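Local coordinates for metallocarboxypeptidase (Trypanosoma cruzi, PDB 3DWC), which probably releases C-terminal amino acids other than proline from peptides, as a metal-dependent carboxypeptidase of the M32 family that carries cobalt in this crystal, at residues Gln329-Thr333 with Ser334-Lys338; Arg140-Gly143 with Lys144-Gly148. All coordinates share one frame; numbering follows the deposited sequence.

Overall arrangement
This largely helical chain carries the two contacts on opposite sides of its centre, 52 Å apart between contact centres and about 40 Å between nearest atoms. Contact 2 comes first along the chain and covers the last turns of helix 125-147 and the glycine just after it, next to helices 99-122 and 154-162. Contact 1 follows almost two hundred residues later, where the loop after helix 312-326 turns into helix 334-341. The two share no helix and do not touch. Contact 1 is the start of a helix and contact 2 the end of one; both lie away from the cobalt site made by His267, His271 and Glu298.

Contact 1: Gln329-Thr333 with Ser334-Lys338; sequences QPAFT and SSNMK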
ATOM      1  N   GLN B 329     -17.262  33.521 -13.167  1.00 29.18           N
ATOM      2  CA  GLN B 329     -16.542  34.269 -14.186  1.00 29.67           C
ATOM      3  C   GLN B 329     -17.253  34.022 -15.488  1.00 29.23           C
ATOM      4  O   GLN B 329     -17.995  33.066 -15.578  1.00 29.34           O
ATOM      5  CB  GLN B 329     -15.063  33.866 -14.264  1.00 29.82           C
ATOM      6  CG  GLN B 329     -14.774  32.387 -14.366  1.00 29.00           C
ATOM      7  CD  GLN B 329     -13.328  32.119 -14.709  1.00 29.44           C
ATOM      8  OE1 GLN B 329     -12.963  32.120 -15.885  1.00 26.89           O
ATOM      9  NE2 GLN B 329     -12.496  31.875 -13.690  1.00 27.26           N
ATOM     10  N   PRO B 330     -17.068  34.907 -16.488  1.00 29.88           N
ATOM     11  CA  PRO B 330     -17.785  34.855 -17.763  1.00 29.83           C
ATOM     12  C   PRO B 330     -17.702  33.522 -18.512  1.00 29.35           C
ATOM     13  O   PRO B 330     -18.687  33.091 -19.083  1.00 31.04           O
ATOM     14  CB  PRO B 330     -17.124  35.988 -18.560  1.00 29.83           C
ATOM     15  CG  PRO B 330     -16.709  36.949 -17.526  1.00 30.74           C
ATOM     16  CD  PRO B 330     -16.190  36.097 -16.428  1.00 30.82           C
ATOM     17  N   ALA B 331     -16.556  32.855 -18.452  1.00 29.55           N
ATOM     18  CA  ALA B 331     -16.372  31.538 -19.073  1.00 29.63           C
ATOM     19  C   ALA B 331     -17.360  30.486 -18.590  1.00 29.49           C
ATOM     20  O   ALA B 331     -17.601  29.516 -19.313  1.00 29.64           O
ATOM     21  CB  ALA B 331     -14.922  31.023 -18.825  1.00 28.37           C
ATOM     22  N   PHE B 332     -17.898  30.654 -17.371  1.00 29.31           N
ATOM     23  CA  PHE B 332     -18.706  29.610 -16.702  1.00 29.72           C
ATOM     24  C   PHE B 332     -20.206  29.652 -17.018  1.00 30.24           C
ATOM     25  O   PHE B 332     -21.061  29.886 -16.134  1.00 30.49           O
ATOM     26  CB  PHE B 332     -18.530  29.654 -15.186  1.00 29.02           C
ATOM     27  CG  PHE B 332     -17.150  29.286 -14.686  1.00 29.37           C
ATOM     28  CD1 PHE B 332     -16.202  28.633 -15.489  1.00 26.03           C
ATOM     29  CD2 PHE B 332     -16.815  29.569 -13.374  1.00 26.89           C
ATOM     30  CE1 PHE B 332     -14.981  28.304 -15.007  1.00 27.58           C
ATOM     31  CE2 PHE B 332     -15.552  29.231 -12.872  1.00 29.43           C
ATOM     32  CZ  PHE B 332     -14.627  28.591 -13.709  1.00 27.92           C
ATOM     33  N   THR B 333     -20.519  29.453 -18.290  1.00 30.57           N
ATOM     34  CA  THR B 333     -21.904  29.344 -18.745  1.00 30.49           C
ATOM     35  C   THR B 333     -21.951  28.009 -19.468  1.00 30.28           C
ATOM     36  O   THR B 333     -20.930  27.542 -19.921  1.00 31.25           O
ATOM     37  CB  THR B 333     -22.275  30.423 -19.731  1.00 30.03           C
ATOM     38  OG1 THR B 333     -21.548  30.214 -20.946  1.00 29.39           O
ATOM     39  CG2 THR B 333     -22.038  31.856 -19.166  1.00 29.17           C
ATOM     40  N   SER B 334     -23.105  27.391 -19.598  1.00 31.01           N
ATOM     41  CA  SER B 334     -23.145  26.074 -20.234  1.00 31.75           C
ATOM     42  C   SER B 334     -22.825  26.109 -21.717  1.00 32.02           C
ATOM     43  O   SER B 334     -22.244  25.172 -22.257  1.00 31.75           O
ATOM     44  CB  SER B 334     -24.494  25.392 -20.011  1.00 31.71           C
ATOM     45  OG  SER B 334     -25.531  26.139 -20.591  1.00 35.35           O
ATOM     46  N   SER B 335     -23.257  27.163 -22.395  1.00 32.32           N
ATOM     47  CA  SER B 335     -22.927  27.312 -23.804  1.00 32.54           C
ATOM     48  C   SER B 335     -21.411  27.505 -24.024  1.00 31.71           C
ATOM     49  O   SER B 335     -20.803  26.894 -24.916  1.00 31.89           O
ATOM     50  CB  SER B 335     -23.703  28.508 -24.395  1.00 33.42           C
ATOM     51  OG  SER B 335     -23.086  28.964 -25.606  1.00 37.48           O
ATOM     52  N   ASN B 336     -20.782  28.351 -23.227  1.00 30.36           N
ATOM     53  CA  ASN B 336     -19.348  28.529 -23.397  1.00 30.18           C
ATOM     54  C   ASN B 336     -18.546  27.288 -22.983  1.00 29.73           C
ATOM     55  O   ASN B 336     -17.624  26.900 -23.688  1.00 30.58           O
ATOM     56  CB  ASN B 336     -18.821  29.745 -22.640  1.00 29.86           C
ATOM     57  CG  ASN B 336     -17.358  29.954 -22.891  1.00 29.14           C
ATOM     58  OD1 ASN B 336     -17.004  30.418 -23.966  1.00 28.33           O
ATOM     59  ND2 ASN B 336     -16.492  29.568 -21.941  1.00 24.32           N
ATOM     60  N   MET B 337     -18.913  26.618 -21.891  1.00 29.34           N
ATOM     61  CA  MET B 337     -18.161  25.441 -21.511  1.00 29.96           C
ATOM     62  C   MET B 337     -18.277  24.315 -22.516  1.00 29.88           C
ATOM     63  O   MET B 337     -17.357  23.532 -22.687  1.00 29.71           O
ATOM     64  CB  MET B 337     -18.511  24.963 -20.110  1.00 30.05           C
ATOM     65  CG  MET B 337     -18.028  25.921 -19.023  1.00 29.33           C
ATOM     66  SD  MET B 337     -16.259  26.219 -19.026  1.00 29.30           S
ATOM     67  CE  MET B 337     -15.706  24.529 -19.041  1.00 27.46           C
ATOM     68  N   LYS B 338     -19.426  24.178 -23.147  1.00 31.84           N
ATOM     69  CA  LYS B 338     -19.535  23.234 -24.256  1.00 31.89           C
ATOM     70  C   LYS B 338     -18.519  23.538 -25.364  1.00 31.92           C
ATOM     71  O   LYS B 338     -17.923  22.641 -25.955  1.00 31.24           O
ATOM     72  CB  LYS B 338     -20.955  23.229 -24.817  1.00 32.16           C
ATOM     73  CG  LYS B 338     -21.139  22.251 -25.958  1.00 33.07           C
ATOM     74  CD  LYS B 338     -22.604  22.224 -26.394  1.00 34.27           C
ATOM     75  CE  LYS B 338     -22.767  21.725 -27.798  1.00 37.48           C
ATOM     76  NZ  LYS B 338     -24.248  21.797 -28.189  1.00 40.33           N
TER
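Thr333 caps the N-terminus of helix 334-341: its OG1 accepts a hydrogen bond from Asn336 N at 3.0 Å, the classic N-cap bond to a backbone N-H that has no earlier helical carbonyl to use. Threonine suits the place because it carries a hydroxyl on a short side chain; chi1 of 68° sets OG1 between the backbone N and the carbonyl carbon, where it meets Asn336 N. The helical pattern starts at the same residue, where Met337 N bonds Thr333 O at 3.0 Å.

The loop enters the cap through a type I turn from Gln329 to Phe332, whose second position is Pro330, a residue with the right fixed phi. Phe332 then centres an inverse gamma turn, closed by a weak bond from Thr333 N to Ala331 O.

Asn336 ties this turn to the helix. Its CB lies 3.2 Å from Thr333 OG1, beside the capping hydroxyl. With CG anti to the backbone N (chi1 -177°), the side chain reaches back toward the loop, and CG comes 3.6 Å from Ala331 O. At the tip, ND2 donates to Ala331 O at 2.9 Å, meeting a lone pair in the carbonyl plane, though the oxygen is tilted from the amide plane. The same ND2 also donates to Leu201 O; a buried amide nitrogen with two carbonyl acceptors suits asparagine here.

Met337 CG packs 3.4 Å from Thr333 O, and its SD lies 3.6 Å from Ala331 O. Both Phe332 and Met337 also lean on Leu322 of helix 312-326, joining loop and new helix to the preceding one. Between them, Met337 SD approaches the edge of the Phe332 ring, 4.3 Å from CD1.

Contact 2: Arg140-Gly143 with Lys144-Gly148; sequences REEG and KLRAG
The last two turns of helix 125-147 hold this contact, in which Glu142 and Arg146, one helical turn apart, form an i to i+4 salt bridge. The two side chains run side by side and point the same way, so the aliphatic part of one lies along the other: Glu142 CG is 3.7 Å from Arg146 CD. Glutamate leaves extended, with CG anti to the backbone N (chi1 -170°), whereas arginine bends at chi3 to bring its guanidinium back to the carboxylate. Arg146 NH1 then meets the anti lone pair of Glu142 OE2, near the guanidinium plane. The 2.5 Å between Arg146 NH1 and Glu142 OE2 is unusually short, and its exact value is doubtful. One oxygen and one nitrogen make the bridge, with the two planes 41° apart. Lys105 pairs with the other oxygen, OE1, so the buried Glu142 has two positive partners, which would probably favour its ionised form; Leu158 of helix 154-162 packs on both Glu142 and Arg146.

In the backbone, Arg146 N bonds Glu142 O at 2.9 Å. The buried Gly143 takes part through its main chain, its O accepting from Ala147 N at 2.7 Å. At the end of the helix Gly148 takes positive phi, a conformation that glycine adopts easily, and its N bonds Lys144 O at 3.2 Å.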
ATOM      1  N   ARG B 140       7.138 -10.130 -33.411  1.00 51.63           N
ATOM      2  CA  ARG B 140       6.833 -11.102 -34.467  1.00 51.81           C
ATOM      3  C   ARG B 140       7.005 -12.519 -33.950  1.00 51.50           C
ATOM      4  O   ARG B 140       6.233 -13.419 -34.312  1.00 51.47           O
ATOM      5  CB  ARG B 140       7.746 -10.919 -35.683  1.00 52.34           C
ATOM      6  CG  ARG B 140       7.500  -9.658 -36.510  1.00 53.49           C
ATOM      7  CD  ARG B 140       8.647  -9.435 -37.504  1.00 53.45           C
ATOM      8  NE  ARG B 140       8.502  -8.197 -38.277  1.00 54.35           N
ATOM      9  CZ  ARG B 140       9.414  -7.729 -39.126  1.00 54.50           C
ATOM     10  NH1 ARG B 140       9.190  -6.596 -39.796  1.00 54.97           N
ATOM     11  NH2 ARG B 140      10.558  -8.382 -39.308  1.00 54.23           N
ATOM     12  N   GLU B 141       8.032 -12.712 -33.119  1.00 51.04           N
ATOM     13  CA  GLU B 141       8.311 -14.012 -32.516  1.00 50.61           C
ATOM     14  C   GLU B 141       7.266 -14.313 -31.460  1.00 50.10           C
ATOM     15  O   GLU B 141       6.800 -15.451 -31.338  1.00 49.68           O
ATOM     16  CB  GLU B 141       9.703 -14.038 -31.882  1.00 50.65           C
ATOM     17  CG  GLU B 141      10.108 -15.425 -31.352  1.00 50.69           C
ATOM     18  CD  GLU B 141      11.512 -15.460 -30.770  1.00 50.42           C
ATOM     19  OE1 GLU B 141      12.081 -14.378 -30.502  1.00 47.70           O
ATOM     20  OE2 GLU B 141      12.036 -16.582 -30.570  1.00 51.32           O
ATOM     21  N   GLU B 142       6.910 -13.287 -30.693  1.00 49.81           N
ATOM     22  CA  GLU B 142       5.844 -13.410 -29.702  1.00 49.69           C
ATOM     23  C   GLU B 142       4.520 -13.848 -30.340  1.00 49.17           C
ATOM     24  O   GLU B 142       3.923 -14.830 -29.905  1.00 49.43           O
ATOM     25  CB  GLU B 142       5.668 -12.112 -28.907  1.00 49.57           C
ATOM     26  CG  GLU B 142       4.737 -12.294 -27.703  1.00 49.75           C
ATOM     27  CD  GLU B 142       4.734 -11.121 -26.732  1.00 50.19           C
ATOM     28  OE1 GLU B 142       5.571 -10.211 -26.881  1.00 47.41           O
ATOM     29  OE2 GLU B 142       3.881 -11.115 -25.810  1.00 50.20           O
ATOM     30  N   GLY B 143       4.090 -13.150 -31.388  1.00 49.05           N
ATOM     31  CA  GLY B 143       2.868 -13.512 -32.117  1.00 48.74           C
ATOM     32  C   GLY B 143       2.798 -14.977 -32.475  1.00 48.95           C
ATOM     33  O   GLY B 143       1.772 -15.649 -32.250  1.00 49.43           O
ATOM     34  N   LYS B 144       3.884 -15.495 -33.039  1.00 48.55           N
ATOM     35  CA  LYS B 144       3.914 -16.900 -33.426  1.00 48.21           C
ATOM     36  C   LYS B 144       3.707 -17.856 -32.235  1.00 47.67           C
ATOM     37  O   LYS B 144       2.943 -18.824 -32.323  1.00 47.19           O
ATOM     38  CB  LYS B 144       5.217 -17.219 -34.159  1.00 48.64           C
ATOM     39  CG  LYS B 144       5.227 -16.763 -35.606  1.00 49.17           C
ATOM     40  CD  LYS B 144       6.503 -17.221 -36.321  1.00 49.21           C
ATOM     41  CE  LYS B 144       6.658 -16.560 -37.695  1.00 50.16           C
ATOM     42  NZ  LYS B 144       6.609 -15.058 -37.624  1.00 50.10           N
ATOM     43  N   LEU B 145       4.395 -17.577 -31.131  1.00 47.15           N
ATOM     44  CA  LEU B 145       4.272 -18.380 -29.908  1.00 46.71           C
ATOM     45  C   LEU B 145       2.836 -18.353 -29.389  1.00 46.16           C
ATOM     46  O   LEU B 145       2.247 -19.396 -29.117  1.00 45.76           O
ATOM     47  CB  LEU B 145       5.238 -17.849 -28.825  1.00 46.88           C
ATOM     48  CG  LEU B 145       6.661 -18.430 -28.700  1.00 47.08           C
ATOM     49  CD1 LEU B 145       7.067 -19.313 -29.890  1.00 47.92           C
ATOM     50  CD2 LEU B 145       7.684 -17.310 -28.457  1.00 46.58           C
ATOM     51  N   ARG B 146       2.274 -17.151 -29.266  1.00 45.86           N
ATOM     52  CA  ARG B 146       0.900 -16.996 -28.777  1.00 45.67           C
ATOM     53  C   ARG B 146      -0.092 -17.620 -29.789  1.00 45.51           C
ATOM     54  O   ARG B 146      -1.078 -18.254 -29.400  1.00 44.51           O
ATOM     55  CB  ARG B 146       0.576 -15.524 -28.466  1.00 45.59           C
ATOM     56  CG  ARG B 146       1.732 -14.729 -27.862  1.00 45.05           C
ATOM     57  CD  ARG B 146       1.297 -13.573 -26.984  1.00 44.86           C
ATOM     58  NE  ARG B 146       0.997 -14.064 -25.658  1.00 44.88           N
ATOM     59  CZ  ARG B 146       1.473 -13.591 -24.510  1.00 44.07           C
ATOM     60  NH1 ARG B 146       2.274 -12.551 -24.463  1.00 42.54           N
ATOM     61  NH2 ARG B 146       1.115 -14.183 -23.389  1.00 43.60           N
ATOM     62  N   ALA B 147       0.212 -17.500 -31.084  1.00 45.82           N
ATOM     63  CA  ALA B 147      -0.601 -18.158 -32.129  1.00 46.18           C
ATOM     64  C   ALA B 147      -0.750 -19.658 -31.919  1.00 46.54           C
ATOM     65  O   ALA B 147      -1.786 -20.232 -32.266  1.00 47.18           O
ATOM     66  CB  ALA B 147      -0.032 -17.887 -33.515  1.00 46.10           C
ATOM     67  N   GLY B 148       0.279 -20.302 -31.371  1.00 46.97           N
ATOM     68  CA  GLY B 148       0.229 -21.749 -31.100  1.00 46.85           C
ATOM     69  C   GLY B 148      -0.090 -22.564 -32.339  1.00 47.07           C
ATOM     70  O   GLY B 148       0.426 -22.269 -33.419  1.00 46.86           O
TER